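Local coordinates for Lmo0181 protein (Listeria monocytogenes serovar 1/2a, PDB 5F7V), which binds the cyclic glucan cycloalternan as a substrate-binding lipoprotein, probably handing it to an ABC transporter for uptake, at residues Trp253-Phe258 against Trp265-Glu270; Pro332-Thr337 against Ala344-Leu349; Glu320-Ala323 against Ile329-Pro332. One frame throughout, in Å; residues are numbered along the deposited sequence.

Interaction 1: residues Trp253-Phe258 against Trp265-Glu270; sequences WLFDMF and WDVQVE. With GLC (alpha-D-glucopyranose), chain B; GLC (alpha-D-glucopyranose), chain C; GLC (alpha-D-glucopyranose), chain D.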
loop_
_atom_site.group_PDB
_atom_site.type_symbol
_atom_site.label_atom_id
_atom_site.label_comp_id
_atom_site.label_asym_id
_atom_site.label_seq_id
_atom_site.Cartn_x
_atom_site.Cartn_y
_atom_site.Cartn_z
ATOM N N TRP A 253 -2.431 -7.314 0.073
ATOM C CA TRP A 253 -1.459 -7.861 -0.889
ATOM C C TRP A 253 -0.665 -9.023 -0.345
ATOM O O TRP A 253 0.031 -9.666 -1.123
ATOM C CB TRP A 253 -0.491 -6.777 -1.424
ATOM C CG TRP A 253 0.175 -5.985 -0.367
ATOM C CD1 TRP A 253 1.379 -6.256 0.239
ATOM C CD2 TRP A 253 -0.289 -4.755 0.191
ATOM N NE1 TRP A 253 1.660 -5.304 1.164
ATOM C CE2 TRP A 253 0.670 -4.352 1.148
ATOM C CE3 TRP A 253 -1.408 -3.927 -0.027
ATOM C CZ2 TRP A 253 0.522 -3.176 1.905
ATOM C CZ3 TRP A 253 -1.527 -2.763 0.717
ATOM C CH2 TRP A 253 -0.594 -2.395 1.673
ATOM N N LEU A 254 -0.777 -9.317 0.953
ATOM C CA LEU A 254 -0.128 -10.508 1.511
ATOM C C LEU A 254 -1.092 -11.678 1.701
ATOM O O LEU A 254 -0.663 -12.719 2.186
ATOM C CB LEU A 254 0.584 -10.190 2.826
ATOM C CG LEU A 254 1.795 -9.272 2.599
ATOM C CD1 LEU A 254 2.511 -9.052 3.939
ATOM C CD2 LEU A 254 2.775 -9.731 1.526
ATOM N N PHE A 255 -2.355 -11.544 1.324
ATOM C CA PHE A 255 -3.249 -12.681 1.458
ATOM C C PHE A 255 -2.759 -13.880 0.642
ATOM O O PHE A 255 -2.859 -14.998 1.136
ATOM C CB PHE A 255 -4.649 -12.332 0.960
ATOM C CG PHE A 255 -5.481 -11.493 1.895
ATOM C CD1 PHE A 255 -4.994 -10.961 3.095
ATOM C CD2 PHE A 255 -6.780 -11.160 1.501
ATOM C CE1 PHE A 255 -5.798 -10.163 3.884
ATOM C CE2 PHE A 255 -7.580 -10.383 2.285
ATOM C CZ PHE A 255 -7.076 -9.871 3.470
ATOM N N ASP A 256 -2.209 -13.691 -0.558
ATOM C CA ASP A 256 -1.696 -14.831 -1.320
ATOM C C ASP A 256 -0.548 -15.527 -0.565
ATOM O O ASP A 256 -0.584 -16.753 -0.452
ATOM C CB ASP A 256 -1.239 -14.408 -2.723
ATOM C CG ASP A 256 -0.752 -15.576 -3.547
ATOM O OD1 ASP A 256 -1.617 -16.319 -4.035
ATOM O OD2 ASP A 256 0.485 -15.781 -3.659
ATOM N N MET A 257 0.426 -14.778 -0.046
ATOM C CA MET A 257 1.533 -15.348 0.735
ATOM C C MET A 257 1.019 -16.243 1.855
ATOM O O MET A 257 1.543 -17.334 2.109
ATOM C CB MET A 257 2.356 -14.202 1.354
ATOM C CG MET A 257 3.581 -14.570 2.167
ATOM S SD MET A 257 4.507 -13.072 2.514
ATOM C CE MET A 257 5.285 -12.695 0.950
ATOM N N PHE A 258 -0.025 -15.767 2.522
ATOM C CA PHE A 258 -0.492 -16.374 3.754
ATOM C C PHE A 258 -1.449 -17.524 3.509
ATOM O O PHE A 258 -1.849 -18.168 4.466
ATOM C CB PHE A 258 -1.112 -15.329 4.681
ATOM C CG PHE A 258 -0.143 -14.290 5.207
ATOM C CD1 PHE A 258 1.242 -14.459 5.240
ATOM C CD2 PHE A 258 -0.639 -13.113 5.678
ATOM C CE1 PHE A 258 2.089 -13.485 5.738
ATOM C CE2 PHE A 258 0.203 -12.108 6.165
ATOM C CZ PHE A 258 1.570 -12.293 6.198
ATOM N N TRP A 265 -5.991 -18.332 10.530
ATOM C CA TRP A 265 -5.845 -16.902 10.627
ATOM C C TRP A 265 -7.068 -16.229 10.052
ATOM O O TRP A 265 -7.777 -16.773 9.188
ATOM C CB TRP A 265 -4.583 -16.415 9.921
ATOM C CG TRP A 265 -4.433 -16.758 8.455
ATOM C CD1 TRP A 265 -4.034 -17.946 7.926
ATOM C CD2 TRP A 265 -4.683 -15.915 7.342
ATOM N NE1 TRP A 265 -4.025 -17.915 6.558
ATOM C CE2 TRP A 265 -4.399 -16.656 6.171
ATOM C CE3 TRP A 265 -5.082 -14.581 7.216
ATOM C CZ2 TRP A 265 -4.495 -16.105 4.922
ATOM C CZ3 TRP A 265 -5.166 -14.037 5.950
ATOM C CH2 TRP A 265 -4.868 -14.797 4.823
ATOM N N ASP A 266 -7.259 -14.978 10.469
ATOM C CA ASP A 266 -8.374 -14.178 9.958
ATOM C C ASP A 266 -7.963 -12.710 10.014
ATOM O O ASP A 266 -6.805 -12.381 10.292
ATOM C CB ASP A 266 -9.672 -14.512 10.716
ATOM C CG ASP A 266 -10.966 -14.278 9.929
ATOM O OD1 ASP A 266 -10.956 -13.626 8.857
ATOM O OD2 ASP A 266 -11.993 -14.807 10.445
ATOM N N VAL A 267 -8.880 -11.838 9.638
ATOM C CA VAL A 267 -8.587 -10.404 9.538
ATOM C C VAL A 267 -9.662 -9.565 10.169
ATOM O O VAL A 267 -10.821 -10.004 10.306
ATOM C CB VAL A 267 -8.382 -9.969 8.073
ATOM C CG1 VAL A 267 -7.266 -10.749 7.409
ATOM C CG2 VAL A 267 -9.654 -10.057 7.270
ATOM N N GLN A 268 -9.319 -8.354 10.554
ATOM C CA GLN A 268 -10.233 -7.387 11.155
ATOM C C GLN A 268 -9.888 -5.967 10.747
ATOM O O GLN A 268 -8.763 -5.664 10.421
ATOM C CB GLN A 268 -10.212 -7.525 12.695
ATOM C CG GLN A 268 -11.281 -6.743 13.449
ATOM C CD GLN A 268 -12.658 -7.062 12.945
ATOM O OE1 GLN A 268 -13.179 -6.395 12.068
ATOM N NE2 GLN A 268 -13.265 -8.109 13.520
ATOM N N VAL A 269 -10.907 -5.112 10.747
ATOM C CA VAL A 269 -10.678 -3.663 10.616
ATOM C C VAL A 269 -9.744 -3.175 11.686
ATOM O O VAL A 269 -9.897 -3.554 12.845
ATOM C CB VAL A 269 -12.012 -2.904 10.718
ATOM C CG1 VAL A 269 -11.794 -1.396 10.523
ATOM C CG2 VAL A 269 -13.046 -3.414 9.727
ATOM N N GLU A 270 -8.746 -2.373 11.315
ATOM C CA GLU A 270 -7.800 -1.877 12.325
ATOM C C GLU A 270 -8.456 -0.973 13.371
ATOM O O GLU A 270 -9.344 -0.165 13.036
ATOM C CB GLU A 270 -6.680 -1.126 11.651
ATOM C CG GLU A 270 -5.827 -1.983 10.730
ATOM C CD GLU A 270 -4.636 -1.141 10.305
ATOM O OE1 GLU A 270 -4.792 -0.310 9.404
ATOM O OE2 GLU A 270 -3.520 -1.300 10.843
HETATM C C1 GLC B . 1.335 -2.071 -1.721
HETATM C C2 GLC B . 0.438 -1.412 -2.744
HETATM C C3 GLC B . 0.990 -0.050 -3.125
HETATM C C4 GLC B . 1.268 0.785 -1.880
HETATM C C5 GLC B . 2.197 0.030 -0.938
HETATM C C6 GLC B . 2.418 0.754 0.384
HETATM O O2 GLC B . 0.338 -2.269 -3.887
HETATM O O3 GLC B . 0.007 0.604 -3.922
HETATM O O4 GLC B . 1.953 1.970 -2.296
HETATM O O5 GLC B . 1.586 -1.235 -0.598
HETATM O O6 GLC B . 3.153 -0.194 1.191
HETATM C C1 GLC C . 4.127 -4.043 4.157
HETATM C C2 GLC C . 4.977 -4.701 5.228
HETATM C C3 GLC C . 6.344 -5.087 4.721
HETATM C C4 GLC C . 6.257 -5.847 3.410
HETATM C C5 GLC C . 5.438 -5.071 2.400
HETATM C C6 GLC C . 5.203 -5.972 1.199
HETATM O O2 GLC C . 5.081 -3.873 6.393
HETATM O O3 GLC C . 7.149 -5.769 5.669
HETATM O O4 GLC C . 7.555 -6.149 2.913
HETATM O O5 GLC C . 4.140 -4.816 2.937
HETATM O O6 GLC C . 4.434 -5.346 0.166
HETATM C C1 GLC D . 5.215 -4.516 -0.696
HETATM C C2 GLC D . 4.384 -3.288 -1.016
HETATM C C3 GLC D . 3.171 -3.627 -1.867
HETATM C C4 GLC D . 3.649 -4.337 -3.117
HETATM C C5 GLC D . 4.389 -5.610 -2.684
HETATM C C6 GLC D . 4.854 -6.449 -3.867
HETATM O O2 GLC D . 3.982 -2.675 0.208
HETATM O O3 GLC D . 2.557 -2.427 -2.333
HETATM O O4 GLC D . 2.558 -4.613 -4.001
HETATM O O5 GLC D . 5.514 -5.222 -1.893
HETATM O O6 GLC D . 5.913 -5.742 -4.511
#
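An aromatic cluster of Phe255, Phe258 and Trp265 joins the short, weakly bonded helical turn 255-258 to strand 265-268. The Trp265 indole takes the CB of Phe258 over one face of its six-membered ring, offset toward the rim, with Phe258 CB 3.5 Å from Trp265 CZ2; this is a CH-pi contact. The Phe258 ring then turns an edge toward the face of the Trp265 six-membered ring, an edge-to-face pair with centroids 5.9 Å apart and planes at 82°. At the Trp265 edge, near the ring plane, stands Phe255, whose CD1 is 4.2 Å from Trp265 CZ3. Phe255 reaches further along the strand too, CE1 lying 3.9 Å from Val267 CG1. Trp265 CG sits between its own backbone N and carbonyl carbon (chi1 57°), which carries the indole to the helical turn. In this solute-binding fold the strand pairs antiparallel with strand 119-135, through backbone bonds of Asp266 with Tyr134 and of Gln268 with Thr132. Just ahead of this turn the chain borders the glycan site through Trp253, whose indole is a sugar platform: C1 of the chain B glucose stands 3.5 Å above its plane, over the ring centre, and C3 of the chain D glucose lies over the same face near the rim. In the indole plane, Trp253 NE1 donates to O5 of the chain C glucose at 3.1 Å and 167°.

Interaction 2: residues Pro332-Thr337 against Ala344-Leu349; sequences PYLDAT and AVFESL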
loop_
_atom_site.group_PDB
_atom_site.type_symbol
_atom_site.label_atom_id
_atom_site.label_comp_id
_atom_site.label_asym_id
_atom_site.label_seq_id
_atom_site.Cartn_x
_atom_site.Cartn_y
_atom_site.Cartn_z
ATOM N N PRO A 332 -16.481 -13.701 -5.988
ATOM C CA PRO A 332 -15.549 -14.769 -5.604
ATOM C C PRO A 332 -14.543 -14.305 -4.550
ATOM O O PRO A 332 -14.100 -15.123 -3.740
ATOM C CB PRO A 332 -14.899 -15.173 -6.941
ATOM C CG PRO A 332 -15.897 -14.796 -7.981
ATOM C CD PRO A 332 -16.510 -13.520 -7.458
ATOM N N TYR A 333 -14.174 -13.026 -4.522
ATOM C CA TYR A 333 -13.291 -12.524 -3.463
ATOM C C TYR A 333 -13.935 -12.566 -2.099
ATOM O O TYR A 333 -13.269 -12.850 -1.105
ATOM C CB TYR A 333 -12.854 -11.094 -3.799
ATOM C CG TYR A 333 -11.778 -10.537 -2.914
ATOM C CD1 TYR A 333 -12.064 -9.942 -1.693
ATOM C CD2 TYR A 333 -10.440 -10.609 -3.280
ATOM C CE1 TYR A 333 -11.070 -9.426 -0.892
ATOM C CE2 TYR A 333 -9.427 -10.109 -2.478
ATOM C CZ TYR A 333 -9.746 -9.514 -1.286
ATOM O OH TYR A 333 -8.775 -9.006 -0.475
ATOM N N LEU A 334 -15.215 -12.257 -2.035
ATOM C CA LEU A 334 -15.951 -12.323 -0.762
ATOM C C LEU A 334 -16.120 -13.783 -0.312
ATOM O O LEU A 334 -16.139 -14.057 0.899
ATOM C CB LEU A 334 -17.328 -11.675 -0.910
ATOM C CG LEU A 334 -17.349 -10.156 -0.948
ATOM C CD1 LEU A 334 -18.752 -9.726 -1.338
ATOM C CD2 LEU A 334 -16.893 -9.626 0.415
ATOM N N ASP A 335 -16.190 -14.719 -1.253
ATOM C CA ASP A 335 -16.436 -16.112 -0.917
ATOM C C ASP A 335 -15.169 -16.909 -0.676
ATOM O O ASP A 335 -15.204 -18.028 -0.147
ATOM C CB ASP A 335 -17.246 -16.776 -2.041
ATOM C CG ASP A 335 -18.679 -16.241 -2.144
ATOM O OD1 ASP A 335 -19.181 -15.640 -1.172
ATOM O OD2 ASP A 335 -19.320 -16.427 -3.186
ATOM N N ALA A 336 -14.041 -16.342 -1.067
ATOM C CA ALA A 336 -12.757 -17.010 -0.919
ATOM C C ALA A 336 -12.271 -16.993 0.527
ATOM O O ALA A 336 -12.570 -16.101 1.324
ATOM C CB ALA A 336 -11.732 -16.306 -1.804
ATOM N N THR A 337 -11.553 -18.045 0.875
ATOM C CA THR A 337 -11.010 -18.182 2.241
ATOM C C THR A 337 -9.717 -19.016 2.194
ATOM O O THR A 337 -9.650 -19.915 1.341
ATOM C CB THR A 337 -12.051 -18.792 3.200
ATOM O OG1 THR A 337 -11.520 -18.861 4.537
ATOM C CG2 THR A 337 -12.538 -20.184 2.791
ATOM N N ALA A 344 -14.267 -7.401 6.147
ATOM C CA ALA A 344 -13.457 -6.370 6.796
ATOM C C ALA A 344 -12.729 -5.500 5.788
ATOM O O ALA A 344 -12.499 -4.318 6.048
ATOM C CB ALA A 344 -12.428 -6.974 7.744
ATOM N N VAL A 345 -12.345 -6.043 4.632
ATOM C CA VAL A 345 -11.643 -5.272 3.616
ATOM C C VAL A 345 -12.546 -4.144 3.119
ATOM O O VAL A 345 -12.103 -3.007 2.964
ATOM C CB VAL A 345 -11.215 -6.216 2.463
ATOM C CG1 VAL A 345 -10.595 -5.417 1.328
ATOM C CG2 VAL A 345 -10.268 -7.330 2.916
ATOM N N PHE A 346 -13.803 -4.475 2.847
ATOM C CA PHE A 346 -14.741 -3.473 2.341
ATOM C C PHE A 346 -15.253 -2.576 3.453
ATOM O O PHE A 346 -15.423 -1.379 3.223
ATOM C CB PHE A 346 -15.864 -4.183 1.565
ATOM C CG PHE A 346 -15.312 -4.958 0.426
ATOM C CD1 PHE A 346 -14.977 -4.329 -0.749
ATOM C CD2 PHE A 346 -15.053 -6.305 0.584
ATOM C CE1 PHE A 346 -14.404 -5.077 -1.782
ATOM C CE2 PHE A 346 -14.470 -7.049 -0.427
ATOM C CZ PHE A 346 -14.171 -6.424 -1.611
ATOM N N GLU A 347 -15.482 -3.120 4.646
ATOM C CA GLU A 347 -15.910 -2.262 5.773
ATOM C C GLU A 347 -14.872 -1.174 6.030
ATOM O O GLU A 347 -15.231 -0.034 6.357
ATOM C CB GLU A 347 -16.057 -3.104 7.030
ATOM C CG GLU A 347 -17.261 -4.015 7.002
ATOM C CD GLU A 347 -17.175 -5.161 8.003
ATOM O OE1 GLU A 347 -16.158 -5.299 8.719
ATOM O OE2 GLU A 347 -18.180 -5.905 8.055
ATOM N N SER A 348 -13.587 -1.490 5.851
ATOM C CA SER A 348 -12.511 -0.536 6.114
ATOM C C SER A 348 -12.592 0.688 5.216
ATOM O O SER A 348 -12.134 1.748 5.635
ATOM C CB SER A 348 -11.162 -1.231 5.965
ATOM O OG SER A 348 -10.911 -2.245 6.919
ATOM N N LEU A 349 -13.186 0.593 4.029
ATOM C CA LEU A 349 -13.227 1.718 3.102
ATOM C C LEU A 349 -14.005 2.899 3.625
ATOM O O LEU A 349 -13.727 4.021 3.228
ATOM C CB LEU A 349 -13.771 1.261 1.767
ATOM C CG LEU A 349 -12.948 0.202 1.033
ATOM C CD1 LEU A 349 -13.729 -0.344 -0.138
ATOM C CD2 LEU A 349 -11.617 0.781 0.584
#
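Tyr333 and Leu334, near the C-terminal end of helix 327-335, meet Val345 and Phe346 of helix 343-347, a helix-to-helix contact in the solute-binding fold that relies on apolar side chains. Tyr333 comes first. Its CG is anti to the backbone N (chi1 -171°), and the ring extends toward the second helix, so that CD1 lies 4.0 Å from Phe346 CE2, at the edge of the phenylalanine ring and near its plane. Further out, Val345 CG2 stands at the Tyr333 edge, 4.1 Å from OH, the two side chains crossing at about a right angle. Arg342 adds a cation-pi contact to the tyrosine ring. Leu334 follows: its CB does not point at helix 343-347, but the branch CD2 bends in and reaches Phe346 CE2 at 3.6 Å. Phe346 CE2 is therefore touched by both Tyr333 and Leu334. Beyond Asp335 the chain departs from helical geometry at Ala336. In 344-349, Ala344 O accepts twice from one residue: Ser348 OG reaches it at 2.8 Å and Ser348 N at 3.0 Å, from opposite faces of the carbonyl plane.

Interaction 3: residues Glu320-Ala323 against Ile329-Pro332; sequences ELPA and ILQP. With GLC (alpha-D-glucopyranose), chain B.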
loop_
_atom_site.group_PDB
_atom_site.type_symbol
_atom_site.label_atom_id
_atom_site.label_comp_id
_atom_site.label_asym_id
_atom_site.label_seq_id
_atom_site.Cartn_x
_atom_site.Cartn_y
_atom_site.Cartn_z
ATOM N N GLU A 320 -4.771 -8.010 -4.595
ATOM C CA GLU A 320 -5.408 -6.719 -4.272
ATOM C C GLU A 320 -6.837 -6.768 -4.808
ATOM O O GLU A 320 -7.437 -7.838 -4.805
ATOM C CB GLU A 320 -4.597 -5.526 -4.748
ATOM C CG GLU A 320 -3.190 -5.542 -4.141
ATOM C CD GLU A 320 -2.396 -4.281 -4.350
ATOM O OE1 GLU A 320 -2.875 -3.343 -5.070
ATOM O OE2 GLU A 320 -1.271 -4.272 -3.801
ATOM N N LEU A 321 -7.414 -5.653 -5.233
ATOM C CA LEU A 321 -8.755 -5.577 -5.806
ATOM C C LEU A 321 -8.651 -4.920 -7.156
ATOM O O LEU A 321 -7.889 -3.991 -7.332
ATOM C CB LEU A 321 -9.689 -4.791 -4.864
ATOM C CG LEU A 321 -10.009 -5.447 -3.514
ATOM C CD1 LEU A 321 -10.726 -4.444 -2.628
ATOM C CD2 LEU A 321 -10.823 -6.703 -3.691
ATOM N N PRO A 322 -9.439 -5.390 -8.124
ATOM C CA PRO A 322 -9.521 -4.732 -9.425
ATOM C C PRO A 322 -10.216 -3.389 -9.317
ATOM O O PRO A 322 -10.937 -3.108 -8.377
ATOM C CB PRO A 322 -10.318 -5.724 -10.253
ATOM C CG PRO A 322 -11.249 -6.320 -9.241
ATOM C CD PRO A 322 -10.471 -6.431 -7.968
ATOM N N ALA A 323 -9.938 -2.543 -10.290
ATOM C CA ALA A 323 -10.616 -1.270 -10.347
ATOM C C ALA A 323 -12.115 -1.343 -10.578
ATOM O O ALA A 323 -12.851 -0.482 -10.118
ATOM C CB ALA A 323 -9.979 -0.407 -11.388
ATOM N N ILE A 329 -18.165 -9.669 -10.446
ATOM C CA ILE A 329 -16.716 -9.781 -10.469
ATOM C C ILE A 329 -16.128 -9.902 -9.058
ATOM O O ILE A 329 -15.208 -10.691 -8.852
ATOM C CB ILE A 329 -16.094 -8.575 -11.215
ATOM C CG1 ILE A 329 -16.448 -8.647 -12.706
ATOM C CG2 ILE A 329 -14.576 -8.470 -11.028
ATOM C CD1 ILE A 329 -15.675 -9.672 -13.510
ATOM N N LEU A 330 -16.659 -9.163 -8.095
ATOM C CA LEU A 330 -16.140 -9.193 -6.725
ATOM C C LEU A 330 -16.586 -10.367 -5.864
ATOM O O LEU A 330 -15.937 -10.701 -4.880
ATOM C CB LEU A 330 -16.526 -7.926 -5.956
ATOM C CG LEU A 330 -15.796 -6.617 -6.256
ATOM C CD1 LEU A 330 -16.426 -5.418 -5.560
ATOM C CD2 LEU A 330 -14.356 -6.749 -5.784
ATOM N N GLN A 331 -17.705 -10.988 -6.216
ATOM C CA GLN A 331 -18.241 -12.044 -5.358
ATOM C C GLN A 331 -17.259 -13.163 -5.028
ATOM O O GLN A 331 -17.219 -13.538 -3.853
ATOM C CB GLN A 331 -19.521 -12.626 -5.956
ATOM C CG GLN A 331 -20.328 -13.491 -4.986
ATOM C CD GLN A 331 -20.710 -12.748 -3.712
ATOM O OE1 GLN A 331 -21.193 -11.624 -3.758
ATOM N NE2 GLN A 331 -20.485 -13.359 -2.561
ATOM N N PRO A 332 -16.481 -13.701 -5.988
ATOM C CA PRO A 332 -15.549 -14.769 -5.604
ATOM C C PRO A 332 -14.543 -14.305 -4.550
ATOM O O PRO A 332 -14.100 -15.123 -3.740
ATOM C CB PRO A 332 -14.899 -15.173 -6.941
ATOM C CG PRO A 332 -15.897 -14.796 -7.981
ATOM C CD PRO A 332 -16.510 -13.520 -7.458
HETATM C C1 GLC B . 1.335 -2.071 -1.721
HETATM C C2 GLC B . 0.438 -1.412 -2.744
HETATM C C3 GLC B . 0.990 -0.050 -3.125
HETATM C C4 GLC B . 1.268 0.785 -1.880
HETATM C C5 GLC B . 2.197 0.030 -0.938
HETATM C C6 GLC B . 2.418 0.754 0.384
HETATM O O2 GLC B . 0.338 -2.269 -3.887
HETATM O O3 GLC B . 0.007 0.604 -3.922
HETATM O O4 GLC B . 1.953 1.970 -2.296
HETATM O O5 GLC B . 1.586 -1.235 -0.598
HETATM O O6 GLC B . 3.153 -0.194 1.191
#
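The puckered ring of Pro322 meets helix 327-335 through two of its carbons, CG 4.3 Å from Ile329 CG2 and CD 4.5 Å from Leu330 CD2. The planar group, the carboxylate of Glu320, is turned to the ligand instead, its OE2 held by the chain B glucose and its OE1 by Ser126 OG. Two residues apart, these groups show how this short piece of a solute-binding fold is divided between the sugar site and the interior: strand 321-322, weakly bonded, pairs antiparallel with strand 119-135 through a backbone bond of Leu321 with Phe127, and helix 327-335 packs against it. Leu321 completes the apolar contact. Its CB bond does not aim at the helix, yet the end of the side chain comes nearer, and CD2 lies 4.1 Å from Leu330 CD2, the two leucines crossing at about a right angle. The same Leu330 methyl meets Leu321 and, more distantly, Pro322, while Ile329 meets Pro322 from the preceding helical position. No hydrogen bond links the two segments, and the apolar side chains meet loosely, so the contact rests on dispersion and burial. The helix is kinked at Pro332, whose ring nitrogen has no hydrogen to give to the turn before. Helix 308-316 adds Ile315, which touches both Pro322 and Pro332. On the sugar side, Glu320 is extended beyond CG and reaches the cleft, where the glucose hydroxyl O2 donates to Glu320 OE2 at 2.6 Å, against 3.6 Å from that O2 to Glu320 OE1.

Overall arrangement
Interactions 1 and 3 are buried, whereas interaction 2 is partly buried. Interactions 1 and 3 both reach the large mixed sheet and, through Trp253 and Glu320, the same chain B glucose, where Trp253 CB lies 3.5 Å from Glu320 OE2. Interactions 2 and 3 share helix 327-335 and Pro332, with centres about 9 Å apart; Leu321 also packs on Val345 and Phe346. Interaction 2 joins interaction 1 through Phe255 CE2, 3.3 Å from Tyr333 OH. Chemistry follows place: chiefly an aromatic cluster, with one valine, in interaction 1, mixed aromatic and aliphatic contacts between helices in interaction 2, and aliphatic groups alone across interaction 3, while in interactions 1 and 3 Trp253 and Glu320 also bond to the sugar.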